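Local coordinates for protein glucose-6-phosphate 1-dehydrogenase (Kluyveromyces lactis, PDB 7E6I) that catalyses the NADP-dependent oxidation of glucose 6-phosphate to 6-phosphogluconolactone, the first step of the oxidative pentose phosphate pathway, at residues Gly236-Asp240 and Leu446-Glu451; Phe277-His282 and Leu442-Leu446; Lys312-Phe316 and Gly455-Tyr461; Gly227-Asp233 and Tyr301-Val307. All blocks are in the same frame, centred on the assembly; numbering follows the deposited sequence.

Interaction 1. Residues Gly236-Asp240 and Leu446-Glu451; sequences GIIRD and LLNYLE. With BG6 (6-O-phosphono-beta-D-glucopyranose), chain B.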
# COMPACT_ATOMS: atom_id res chain seq x y z
N GLY A 236 -14.59 -5.33 5.80
CA GLY A 236 -14.69 -6.15 4.61
C GLY A 236 -13.45 -6.06 3.73
O GLY A 236 -12.66 -5.13 3.81
N ILE A 237 -13.30 -7.06 2.85
CA ILE A 237 -12.05 -7.19 2.11
C ILE A 237 -11.89 -6.06 1.12
O ILE A 237 -10.76 -5.63 0.83
CB ILE A 237 -11.96 -8.57 1.42
CG1 ILE A 237 -10.53 -8.88 1.01
CG2 ILE A 237 -12.86 -8.64 0.19
CD1 ILE A 237 -9.60 -9.01 2.17
N ILE A 238 -13.00 -5.55 0.59
CA ILE A 238 -12.94 -4.51 -0.42
C ILE A 238 -12.34 -3.25 0.18
O ILE A 238 -11.38 -2.69 -0.36
CB ILE A 238 -14.33 -4.28 -1.03
CG1 ILE A 238 -14.81 -5.58 -1.67
CG2 ILE A 238 -14.27 -3.17 -2.06
CD1 ILE A 238 -16.21 -5.54 -2.15
N ARG A 239 -12.88 -2.81 1.31
CA ARG A 239 -12.30 -1.67 2.01
C ARG A 239 -10.90 -1.97 2.50
O ARG A 239 -10.06 -1.07 2.58
CB ARG A 239 -13.16 -1.29 3.21
CG ARG A 239 -14.21 -0.27 2.95
CD ARG A 239 -14.68 0.35 4.24
NE ARG A 239 -15.99 0.95 4.04
CZ ARG A 239 -17.12 0.26 4.09
NH1 ARG A 239 -17.09 -1.04 4.34
NH2 ARG A 239 -18.28 0.88 3.90
N ASP A 240 -10.64 -3.22 2.89
CA ASP A 240 -9.39 -3.51 3.59
C ASP A 240 -8.18 -3.35 2.67
O ASP A 240 -7.16 -2.79 3.08
CB ASP A 240 -9.42 -4.91 4.20
CG ASP A 240 -8.30 -5.11 5.24
OD1 ASP A 240 -7.97 -4.14 5.97
OD2 ASP A 240 -7.75 -6.22 5.31
N LEU A 446 -20.57 0.79 -4.79
CA LEU A 446 -20.52 -0.65 -4.57
C LEU A 446 -20.65 -0.98 -3.09
O LEU A 446 -21.39 -1.90 -2.71
CB LEU A 446 -19.22 -1.23 -5.12
CG LEU A 446 -19.01 -2.71 -4.76
CD1 LEU A 446 -20.12 -3.56 -5.34
CD2 LEU A 446 -17.66 -3.22 -5.24
N LEU A 447 -19.97 -0.21 -2.23
CA LEU A 447 -19.99 -0.52 -0.80
C LEU A 447 -21.36 -0.25 -0.18
O LEU A 447 -21.81 -1.01 0.68
CB LEU A 447 -18.91 0.29 -0.09
CG LEU A 447 -17.47 -0.18 -0.32
CD1 LEU A 447 -16.49 0.84 0.26
CD2 LEU A 447 -17.28 -1.53 0.31
N ASN A 448 -22.02 0.84 -0.60
CA ASN A 448 -23.39 1.10 -0.17
C ASN A 448 -24.32 -0.04 -0.59
O ASN A 448 -25.19 -0.46 0.18
CB ASN A 448 -23.89 2.41 -0.77
CG ASN A 448 -23.27 3.63 -0.13
OD1 ASN A 448 -22.64 3.53 0.94
ND2 ASN A 448 -23.44 4.78 -0.78
N TYR A 449 -24.16 -0.53 -1.82
CA TYR A 449 -25.04 -1.58 -2.30
C TYR A 449 -24.84 -2.87 -1.51
O TYR A 449 -25.81 -3.49 -1.07
CB TYR A 449 -24.81 -1.78 -3.80
CG TYR A 449 -25.24 -3.12 -4.34
CD1 TYR A 449 -26.58 -3.39 -4.60
CD2 TYR A 449 -24.31 -4.11 -4.59
CE1 TYR A 449 -26.97 -4.62 -5.09
CE2 TYR A 449 -24.69 -5.33 -5.09
CZ TYR A 449 -26.02 -5.59 -5.33
OH TYR A 449 -26.38 -6.82 -5.82
N LEU A 450 -23.59 -3.26 -1.27
CA LEU A 450 -23.33 -4.51 -0.58
C LEU A 450 -23.79 -4.46 0.87
O LEU A 450 -24.25 -5.47 1.42
CB LEU A 450 -21.84 -4.84 -0.64
CG LEU A 450 -21.24 -5.19 -2.00
CD1 LEU A 450 -19.77 -5.62 -1.84
CD2 LEU A 450 -22.05 -6.26 -2.69
N GLU A 451 -23.63 -3.32 1.53
CA GLU A 451 -23.89 -3.19 2.95
C GLU A 451 -25.28 -2.67 3.27
O GLU A 451 -25.64 -2.53 4.44
CB GLU A 451 -22.83 -2.30 3.60
CG GLU A 451 -21.48 -3.02 3.73
CD GLU A 451 -20.30 -2.08 3.81
OE1 GLU A 451 -19.15 -2.57 3.72
OE2 GLU A 451 -20.51 -0.86 3.97
C1 BG6 B . -3.49 -4.04 5.57
C2 BG6 B . -4.79 -4.83 5.73
O1 BG6 B . -3.67 -2.80 5.02
O5 BG6 B . -2.58 -4.80 4.65
C3 BG6 B . -4.53 -6.21 6.22
O2 BG6 B . -5.69 -4.17 6.63
C4 BG6 B . -3.64 -6.96 5.28
O3 BG6 B . -5.78 -6.96 6.31
C5 BG6 B . -2.33 -6.19 5.07
O4 BG6 B . -3.39 -8.26 5.82
C6 BG6 B . -1.46 -6.80 4.00
O6 BG6 B . -0.29 -6.00 3.89
P BG6 B . 1.13 -6.74 3.48
O1P BG6 B . 0.75 -7.48 2.21
O2P BG6 B . 1.53 -7.67 4.60
O3P BG6 B . 2.28 -5.76 3.25
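R239 and E451 reach for each other from opposite directions and lock end-on, closing one side of an antiparallel helix pair in the C-terminal domain of the enzyme. Helices 236-254 and 433-451 meet here with local axes 11.0 Å apart at 158°, a spacing wide enough for side chains to fill. In the bidentate salt bridge each terminal nitrogen of R239 takes its own oxygen, NH1 giving to OE1 of E451 at 2.6 Å and NH2 to OE2 at 2.8 Å. Both oxygens use their syn lone pairs, and guanidinium and carboxylate planes lie only 18° apart, so the two groups are nearly coplanar. L447 CD1 lies over one face of the R239 guanidinium, near its rim, and touches R239 CG at 3.7 Å. H157 O accepts from R239 NE, and I235 O from NH1, which fixes the rotation of the group further.

Beside this polar edge runs an apolar one. I238, with CG1 anti to the carbonyl carbon (chi1 -60°), sends CD1 across L450 at about a right angle, 3.6 Å from its CD1, while L446 CD2 is the looser neighbour. Next after R239, D240 faces the substrate: OD1 pairs with hydroxyl O2 of the bound glucose 6-phosphate and OD2 with O3, at modelled distances so short that their exact lengths are doubtful.

Interaction 2. Residues Phe277-His282 and Leu442-Leu446; sequences FSPIDH and LFTPL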
# COMPACT_ATOMS: atom_id res chain seq x y z
N PHE A 277 -12.16 5.67 -15.07
CA PHE A 277 -12.84 4.43 -14.71
C PHE A 277 -14.34 4.60 -14.89
O PHE A 277 -14.93 5.58 -14.43
CB PHE A 277 -12.53 4.08 -13.25
CG PHE A 277 -11.27 3.30 -13.05
CD1 PHE A 277 -10.03 3.87 -13.31
CD2 PHE A 277 -11.32 2.00 -12.57
CE1 PHE A 277 -8.88 3.16 -13.11
CE2 PHE A 277 -10.16 1.27 -12.37
CZ PHE A 277 -8.94 1.85 -12.64
N SER A 278 -14.97 3.63 -15.54
CA SER A 278 -16.42 3.62 -15.55
C SER A 278 -16.92 3.28 -14.15
O SER A 278 -16.17 2.73 -13.35
CB SER A 278 -16.93 2.61 -16.57
OG SER A 278 -16.70 3.10 -17.89
N PRO A 279 -18.17 3.60 -13.82
CA PRO A 279 -18.72 3.14 -12.54
C PRO A 279 -18.74 1.62 -12.47
O PRO A 279 -18.97 0.95 -13.48
CB PRO A 279 -20.14 3.72 -12.52
CG PRO A 279 -20.14 4.82 -13.52
CD PRO A 279 -19.14 4.43 -14.57
N ILE A 280 -18.49 1.09 -11.27
CA ILE A 280 -18.53 -0.35 -11.09
C ILE A 280 -19.93 -0.87 -11.35
O ILE A 280 -20.92 -0.36 -10.80
CB ILE A 280 -18.06 -0.71 -9.67
CG1 ILE A 280 -16.65 -0.16 -9.43
CG2 ILE A 280 -18.16 -2.22 -9.44
CD1 ILE A 280 -16.23 -0.17 -8.00
N ASP A 281 -20.03 -1.88 -12.20
CA ASP A 281 -21.26 -2.63 -12.38
C ASP A 281 -21.45 -3.53 -11.16
O ASP A 281 -20.66 -4.45 -10.93
CB ASP A 281 -21.16 -3.41 -13.69
CG ASP A 281 -22.33 -4.35 -13.93
OD1 ASP A 281 -23.34 -4.30 -13.20
OD2 ASP A 281 -22.23 -5.15 -14.90
N HIS A 282 -22.51 -3.27 -10.36
CA HIS A 282 -22.72 -4.04 -9.13
C HIS A 282 -23.06 -5.50 -9.38
O HIS A 282 -23.04 -6.30 -8.43
CB HIS A 282 -23.81 -3.40 -8.28
CG HIS A 282 -23.53 -1.99 -7.89
ND1 HIS A 282 -24.48 -1.16 -7.35
CD2 HIS A 282 -22.39 -1.25 -7.97
CE1 HIS A 282 -23.95 0.03 -7.12
NE2 HIS A 282 -22.68 -0.00 -7.48
N LEU A 442 -15.50 6.14 -6.59
CA LEU A 442 -15.60 4.92 -7.38
C LEU A 442 -16.16 3.76 -6.55
O LEU A 442 -17.04 3.03 -7.02
CB LEU A 442 -14.21 4.56 -7.93
CG LEU A 442 -14.12 3.27 -8.73
CD1 LEU A 442 -15.05 3.33 -9.94
CD2 LEU A 442 -12.69 2.97 -9.17
N PHE A 443 -15.69 3.59 -5.32
CA PHE A 443 -16.03 2.41 -4.54
C PHE A 443 -17.25 2.59 -3.65
O PHE A 443 -17.85 1.59 -3.23
CB PHE A 443 -14.85 2.01 -3.66
CG PHE A 443 -13.87 1.14 -4.34
CD1 PHE A 443 -12.90 1.69 -5.16
CD2 PHE A 443 -13.94 -0.23 -4.21
CE1 PHE A 443 -11.99 0.87 -5.82
CE2 PHE A 443 -13.03 -1.05 -4.87
CZ PHE A 443 -12.07 -0.51 -5.68
N THR A 444 -17.61 3.82 -3.30
CA THR A 444 -18.71 4.00 -2.36
C THR A 444 -20.02 3.40 -2.87
O THR A 444 -20.67 2.67 -2.10
CB THR A 444 -18.87 5.48 -2.02
OG1 THR A 444 -17.80 5.88 -1.14
CG2 THR A 444 -20.21 5.72 -1.34
N PRO A 445 -20.44 3.60 -4.13
CA PRO A 445 -21.69 2.96 -4.57
C PRO A 445 -21.67 1.45 -4.43
O PRO A 445 -22.66 0.87 -3.98
CB PRO A 445 -21.82 3.41 -6.03
CG PRO A 445 -21.02 4.67 -6.11
CD PRO A 445 -19.84 4.41 -5.21
N LEU A 446 -20.57 0.79 -4.79
CA LEU A 446 -20.52 -0.65 -4.57
C LEU A 446 -20.65 -0.98 -3.09
O LEU A 446 -21.39 -1.90 -2.71
CB LEU A 446 -19.22 -1.23 -5.12
CG LEU A 446 -19.01 -2.71 -4.76
CD1 LEU A 446 -20.12 -3.56 -5.34
CD2 LEU A 446 -17.66 -3.22 -5.24
O HOH W 1 -18.63 3.30 -9.40
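I280 packs its CD1 methyl against helix 433-451, reaching 3.4 Å from L442 O, and the close fit of this contact gathers round that methyl. Its CG1 stands anti to the carbonyl carbon (chi1 -57°), which carries CD1 inward to lie over one face of the F443 ring and near L446 CB. L442 crosses I280 at about a right angle and divides its two methyls: CD1 rests against I280 CG1 at 3.9 Å, whereas CD2 meets the F277 ring at CD2, 3.8 Å away. A single water joins the backbones, accepting from I280 N and donating to L442 O, 2.9 Å from each.

Toward the exposed P445 the contact thins to the H282 ring lying beside the helix backbone. Its NE2 is 3.5 Å from L446 N, and P445 CB sits at the ring edge, in its plane, 3.8 Å from NE2. H282 also stacks on Y449, one turn further along that helix. An alanine in place of H282 would remove the imidazole and would probably leave P445 and the Y449 ring without their flat neighbour.

The loop 277-282 links helix 263-276 to strand 285-291, and strand 316-321 backs the apolar part through I319 and F321, while L250 of helix 236-254 touches F277 and L247 of that helix touches F443.

Interaction 3. Residues Lys312-Phe316 and Gly455-Tyr461; sequences KCVTF and GPQPKIY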
# COMPACT_ATOMS: atom_id res chain seq x y z
N LYS A 312 -23.09 -10.74 6.86
CA LYS A 312 -22.87 -10.80 5.42
C LYS A 312 -21.48 -10.29 5.03
O LYS A 312 -21.28 -9.88 3.88
CB LYS A 312 -23.94 -10.01 4.69
CG LYS A 312 -25.37 -10.46 4.96
CD LYS A 312 -26.29 -10.06 3.79
CE LYS A 312 -26.38 -8.54 3.65
NZ LYS A 312 -27.78 -8.01 3.81
N CYS A 313 -20.51 -10.31 5.95
CA CYS A 313 -19.21 -9.71 5.67
C CYS A 313 -18.49 -10.46 4.54
O CYS A 313 -18.42 -11.69 4.54
CB CYS A 313 -18.35 -9.70 6.92
SG CYS A 313 -16.78 -8.84 6.67
N VAL A 314 -17.95 -9.69 3.60
CA VAL A 314 -17.23 -10.25 2.46
C VAL A 314 -15.76 -10.42 2.84
O VAL A 314 -15.07 -9.43 3.14
CB VAL A 314 -17.38 -9.33 1.23
CG1 VAL A 314 -16.60 -9.87 0.10
CG2 VAL A 314 -18.83 -9.21 0.83
N THR A 315 -15.26 -11.65 2.79
CA THR A 315 -13.83 -11.91 2.99
C THR A 315 -13.11 -12.25 1.69
O THR A 315 -11.88 -12.37 1.68
CB THR A 315 -13.62 -13.02 4.04
OG1 THR A 315 -14.11 -14.26 3.54
CG2 THR A 315 -14.37 -12.69 5.32
N PHE A 316 -13.85 -12.42 0.59
CA PHE A 316 -13.29 -12.58 -0.74
C PHE A 316 -14.14 -11.79 -1.70
O PHE A 316 -15.37 -11.93 -1.68
CB PHE A 316 -13.25 -14.05 -1.19
CG PHE A 316 -12.82 -14.22 -2.62
CD1 PHE A 316 -13.70 -13.98 -3.67
CD2 PHE A 316 -11.54 -14.61 -2.92
CE1 PHE A 316 -13.30 -14.10 -4.96
CE2 PHE A 316 -11.14 -14.74 -4.22
CZ PHE A 316 -12.02 -14.49 -5.25
N GLY A 455 -28.34 -6.05 0.23
CA GLY A 455 -27.01 -6.54 0.01
C GLY A 455 -27.00 -8.04 -0.20
O GLY A 455 -27.58 -8.80 0.58
N PRO A 456 -26.33 -8.50 -1.26
CA PRO A 456 -26.29 -9.94 -1.53
C PRO A 456 -25.62 -10.71 -0.40
O PRO A 456 -24.82 -10.17 0.36
CB PRO A 456 -25.46 -10.04 -2.82
CG PRO A 456 -25.52 -8.66 -3.42
CD PRO A 456 -25.57 -7.73 -2.25
N GLN A 457 -25.98 -11.98 -0.30
CA GLN A 457 -25.34 -12.85 0.68
C GLN A 457 -24.08 -13.43 0.07
O GLN A 457 -24.15 -14.01 -1.02
CB GLN A 457 -26.29 -13.97 1.10
CG GLN A 457 -25.59 -15.24 1.61
CD GLN A 457 -25.11 -15.11 3.05
OE1 GLN A 457 -25.76 -14.45 3.87
NE2 GLN A 457 -23.96 -15.73 3.35
N PRO A 458 -22.91 -13.26 0.69
CA PRO A 458 -21.70 -13.88 0.13
C PRO A 458 -21.84 -15.38 0.05
O PRO A 458 -22.38 -16.02 0.96
CB PRO A 458 -20.59 -13.46 1.10
CG PRO A 458 -21.30 -12.96 2.32
CD PRO A 458 -22.60 -12.39 1.83
N LYS A 459 -21.39 -15.94 -1.06
CA LYS A 459 -21.28 -17.38 -1.15
C LYS A 459 -20.19 -17.88 -0.21
O LYS A 459 -19.19 -17.20 0.01
CB LYS A 459 -21.02 -17.79 -2.60
CG LYS A 459 -19.67 -18.42 -2.83
CD LYS A 459 -19.48 -18.79 -4.31
CE LYS A 459 -20.08 -17.76 -5.27
NZ LYS A 459 -19.74 -18.10 -6.69
N ILE A 460 -20.40 -19.05 0.38
CA ILE A 460 -19.47 -19.60 1.37
C ILE A 460 -18.39 -20.40 0.65
O ILE A 460 -18.66 -21.06 -0.36
CB ILE A 460 -20.22 -20.47 2.40
CG1 ILE A 460 -21.32 -19.65 3.06
CG2 ILE A 460 -19.27 -21.00 3.46
CD1 ILE A 460 -20.76 -18.59 4.00
N TYR A 461 -17.15 -20.32 1.14
CA TYR A 461 -16.07 -21.10 0.55
C TYR A 461 -15.22 -21.64 1.69
O TYR A 461 -15.05 -20.97 2.71
CB TYR A 461 -15.18 -20.28 -0.43
CG TYR A 461 -14.41 -19.12 0.18
CD1 TYR A 461 -15.00 -17.87 0.32
CD2 TYR A 461 -13.10 -19.28 0.61
CE1 TYR A 461 -14.31 -16.81 0.87
CE2 TYR A 461 -12.41 -18.22 1.16
CZ TYR A 461 -13.02 -16.99 1.29
OH TYR A 461 -12.34 -15.92 1.84
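T315 OG1 donates to Y461 OH over 3.0 Å, the two side chains meeting at a slant where strand 459-462, outermost in the mixed sheet within this chain, passes the start of strand 316-321. Next to it, F316 CB packs on CE1 of the tyrosine ring at 3.6 Å. Y461 holds its CG between the backbone N and the carbonyl carbon (chi1 64°), a setting that directs the ring toward the 312-316 segment. At the other end P458 lays its ring against the K312 backbone, with CG 3.5 Å from K312 O. The aliphatic part of K312 runs on past P456 O to G455, bending at its last two torsions; CE comes within 3.3 Å of G455 O, to which NZ makes a weak hydrogen bond.

A second shell sets these groups. T315 and F316 form a classic beta bulge opposite G288, while Q457 NE2 gives to P458 O at 2.9 Å and braces the loop before strand 459-462. Y461 OH also bonds to K339 O, its stronger polar partner, and so ties the bulge to K339, whose side chain belongs to the glucose 6-phosphate pocket. A phenylalanine in place of Y461 would lack that hydroxyl, and would probably leave T315 OG1 and K339 O without this shared partner.

The contact thus couples one shared hydroxyl to apolar contacts, and within it the lysine meets carbonyl oxygens through its methylenes, with a weak bond from NZ.

Interaction 4. Residues Gly227-Asp233 and Tyr301-Val307; sequences GRGGYFD and YLDDETV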
# COMPACT_ATOMS: atom_id res chain seq x y z
N GLY A 227 -10.25 -14.14 15.77
CA GLY A 227 -9.90 -13.26 16.86
C GLY A 227 -10.41 -11.86 16.59
O GLY A 227 -10.97 -11.21 17.48
N ARG A 228 -10.25 -11.39 15.36
CA ARG A 228 -10.64 -10.03 15.02
C ARG A 228 -11.86 -9.99 14.11
O ARG A 228 -12.12 -8.96 13.48
CB ARG A 228 -9.46 -9.29 14.39
CG ARG A 228 -8.13 -9.66 15.01
CD ARG A 228 -7.04 -8.66 14.62
NE ARG A 228 -7.02 -7.53 15.55
CZ ARG A 228 -7.64 -6.37 15.34
NH1 ARG A 228 -8.32 -6.16 14.21
NH2 ARG A 228 -7.58 -5.41 16.25
N GLY A 229 -12.61 -11.07 14.02
CA GLY A 229 -13.76 -11.08 13.14
C GLY A 229 -14.71 -9.92 13.39
O GLY A 229 -15.28 -9.36 12.45
N GLY A 230 -14.91 -9.55 14.66
CA GLY A 230 -15.88 -8.51 14.97
C GLY A 230 -15.45 -7.16 14.44
O GLY A 230 -16.29 -6.36 14.01
N TYR A 231 -14.15 -6.89 14.47
CA TYR A 231 -13.63 -5.66 13.88
C TYR A 231 -13.75 -5.69 12.36
O TYR A 231 -14.15 -4.69 11.74
CB TYR A 231 -12.16 -5.49 14.27
CG TYR A 231 -11.96 -5.21 15.73
CD1 TYR A 231 -12.58 -4.12 16.34
CD2 TYR A 231 -11.15 -6.02 16.52
CE1 TYR A 231 -12.40 -3.85 17.69
CE2 TYR A 231 -10.96 -5.77 17.86
CZ TYR A 231 -11.59 -4.68 18.44
OH TYR A 231 -11.41 -4.42 19.77
N PHE A 232 -13.41 -6.81 11.74
CA PHE A 232 -13.43 -6.89 10.29
C PHE A 232 -14.83 -6.74 9.74
O PHE A 232 -14.99 -6.38 8.56
CB PHE A 232 -12.81 -8.22 9.85
CG PHE A 232 -12.40 -8.26 8.41
CD1 PHE A 232 -11.22 -7.68 7.99
CD2 PHE A 232 -13.19 -8.91 7.47
CE1 PHE A 232 -10.82 -7.75 6.67
CE2 PHE A 232 -12.81 -8.96 6.15
CZ PHE A 232 -11.63 -8.38 5.74
N ASP A 233 -15.85 -6.97 10.57
CA ASP A 233 -17.22 -7.07 10.08
C ASP A 233 -17.66 -5.77 9.42
O ASP A 233 -18.33 -5.80 8.38
CB ASP A 233 -18.16 -7.44 11.21
CG ASP A 233 -19.49 -7.92 10.71
OD1 ASP A 233 -19.50 -9.01 10.11
OD2 ASP A 233 -20.51 -7.21 10.88
N TYR A 301 -15.78 -18.17 9.14
CA TYR A 301 -15.76 -16.79 9.59
C TYR A 301 -16.75 -16.57 10.73
O TYR A 301 -16.47 -15.81 11.66
CB TYR A 301 -16.05 -15.86 8.41
CG TYR A 301 -16.21 -14.40 8.80
CD1 TYR A 301 -15.10 -13.63 9.15
CD2 TYR A 301 -17.46 -13.79 8.81
CE1 TYR A 301 -15.24 -12.31 9.51
CE2 TYR A 301 -17.60 -12.46 9.15
CZ TYR A 301 -16.49 -11.72 9.51
OH TYR A 301 -16.64 -10.40 9.88
N LEU A 302 -17.89 -17.27 10.69
CA LEU A 302 -18.94 -17.11 11.69
C LEU A 302 -18.63 -17.82 13.01
O LEU A 302 -19.16 -17.43 14.05
CB LEU A 302 -20.28 -17.60 11.14
CG LEU A 302 -20.84 -16.88 9.90
CD1 LEU A 302 -22.09 -17.56 9.41
CD2 LEU A 302 -21.12 -15.40 10.15
N ASP A 303 -17.79 -18.86 12.98
CA ASP A 303 -17.35 -19.50 14.22
C ASP A 303 -16.67 -18.52 15.17
O ASP A 303 -16.53 -18.82 16.35
CB ASP A 303 -16.37 -20.63 13.92
CG ASP A 303 -17.05 -21.85 13.36
OD1 ASP A 303 -18.29 -21.92 13.45
OD2 ASP A 303 -16.34 -22.73 12.83
N ASP A 304 -16.21 -17.37 14.67
CA ASP A 304 -15.60 -16.37 15.53
C ASP A 304 -16.61 -15.90 16.57
O ASP A 304 -17.73 -15.51 16.23
CB ASP A 304 -15.10 -15.19 14.68
CG ASP A 304 -14.20 -14.25 15.46
OD1 ASP A 304 -14.62 -13.77 16.53
OD2 ASP A 304 -13.06 -13.99 14.99
N GLU A 305 -16.21 -15.95 17.84
CA GLU A 305 -17.14 -15.56 18.89
C GLU A 305 -17.49 -14.08 18.84
O GLU A 305 -18.50 -13.68 19.43
CB GLU A 305 -16.58 -15.92 20.27
CG GLU A 305 -15.71 -14.84 20.91
CD GLU A 305 -14.91 -15.36 22.10
OE1 GLU A 305 -13.83 -14.79 22.39
OE2 GLU A 305 -15.35 -16.35 22.73
N THR A 306 -16.71 -13.26 18.14
CA THR A 306 -17.00 -11.83 18.05
C THR A 306 -17.82 -11.44 16.83
O THR A 306 -18.08 -10.26 16.64
CB THR A 306 -15.70 -11.01 18.06
OG1 THR A 306 -14.89 -11.38 16.94
CG2 THR A 306 -14.92 -11.22 19.36
N VAL A 307 -18.24 -12.40 16.01
CA VAL A 307 -19.03 -12.13 14.80
C VAL A 307 -20.47 -12.58 15.03
O VAL A 307 -20.70 -13.72 15.44
CB VAL A 307 -18.44 -12.84 13.57
CG1 VAL A 307 -19.27 -12.54 12.33
CG2 VAL A 307 -17.02 -12.42 13.34
O HOH W 2 -12.76 -8.85 17.30
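Y301 opens the second segment by laying its phenol against the short helix 229-232 and D233. Its CG is anti to the backbone N (chi1 173°), and the OH ends 3.1 Å from G229 O and 3.2 Å from D233 OD1, with the D233 carboxylate at the ring edge and the two planes 13° apart. D233 OD1 finds a firmer partner in S311 OG.

A type I turn then brings in D304, whose two oxygens divide the work. OD2 accepts from G227 N at 2.9 Å and from G229 N at 3.1 Å, the two donors arriving from opposite faces of the carboxylate. OD1 instead takes T306 N at 2.7 Å through its anti lone pair, an Asx turn. T306 OG1 accepts from G230 N at 2.9 Å, and a water spans to G227 O, its bond to OG1 being weak. Last, V307 presses CG2 to 3.4 Å from G229 C; the lack of a side chain at G229 lets this methyl and D304 OD2 come so close.

D304 OD2 and T306 OG1 thus accept from the first amides of helix 229-232, G229 N and G230 N, and OD2 also from G227 N just before it; the carboxylate's charge is likely to be favourably placed by the N-H groups that point to it.

All four contacts belong to the C-terminal domain. Interactions 1 and 2 share L446 and helix 433-451, their centres about 11 Å apart, and interaction 2 is nested within the chain loop closed by interaction 1. Interaction 3 follows where that helix gives way to strand 459-462; its centre is about 10 Å from that of interaction 1, which it touches through V314 and I237. Interaction 4 closes before interaction 3 opens, and C313 packs on D233 and Y301 between them. The centres of interactions 2 and 4 are about 27 Å apart, without touching. Interaction 3, at the outer strand, thus connects through interactions 4 and 1 to F232 and D240 beside the glucose 6-phosphate, consistent with a continuous framework behind the pocket.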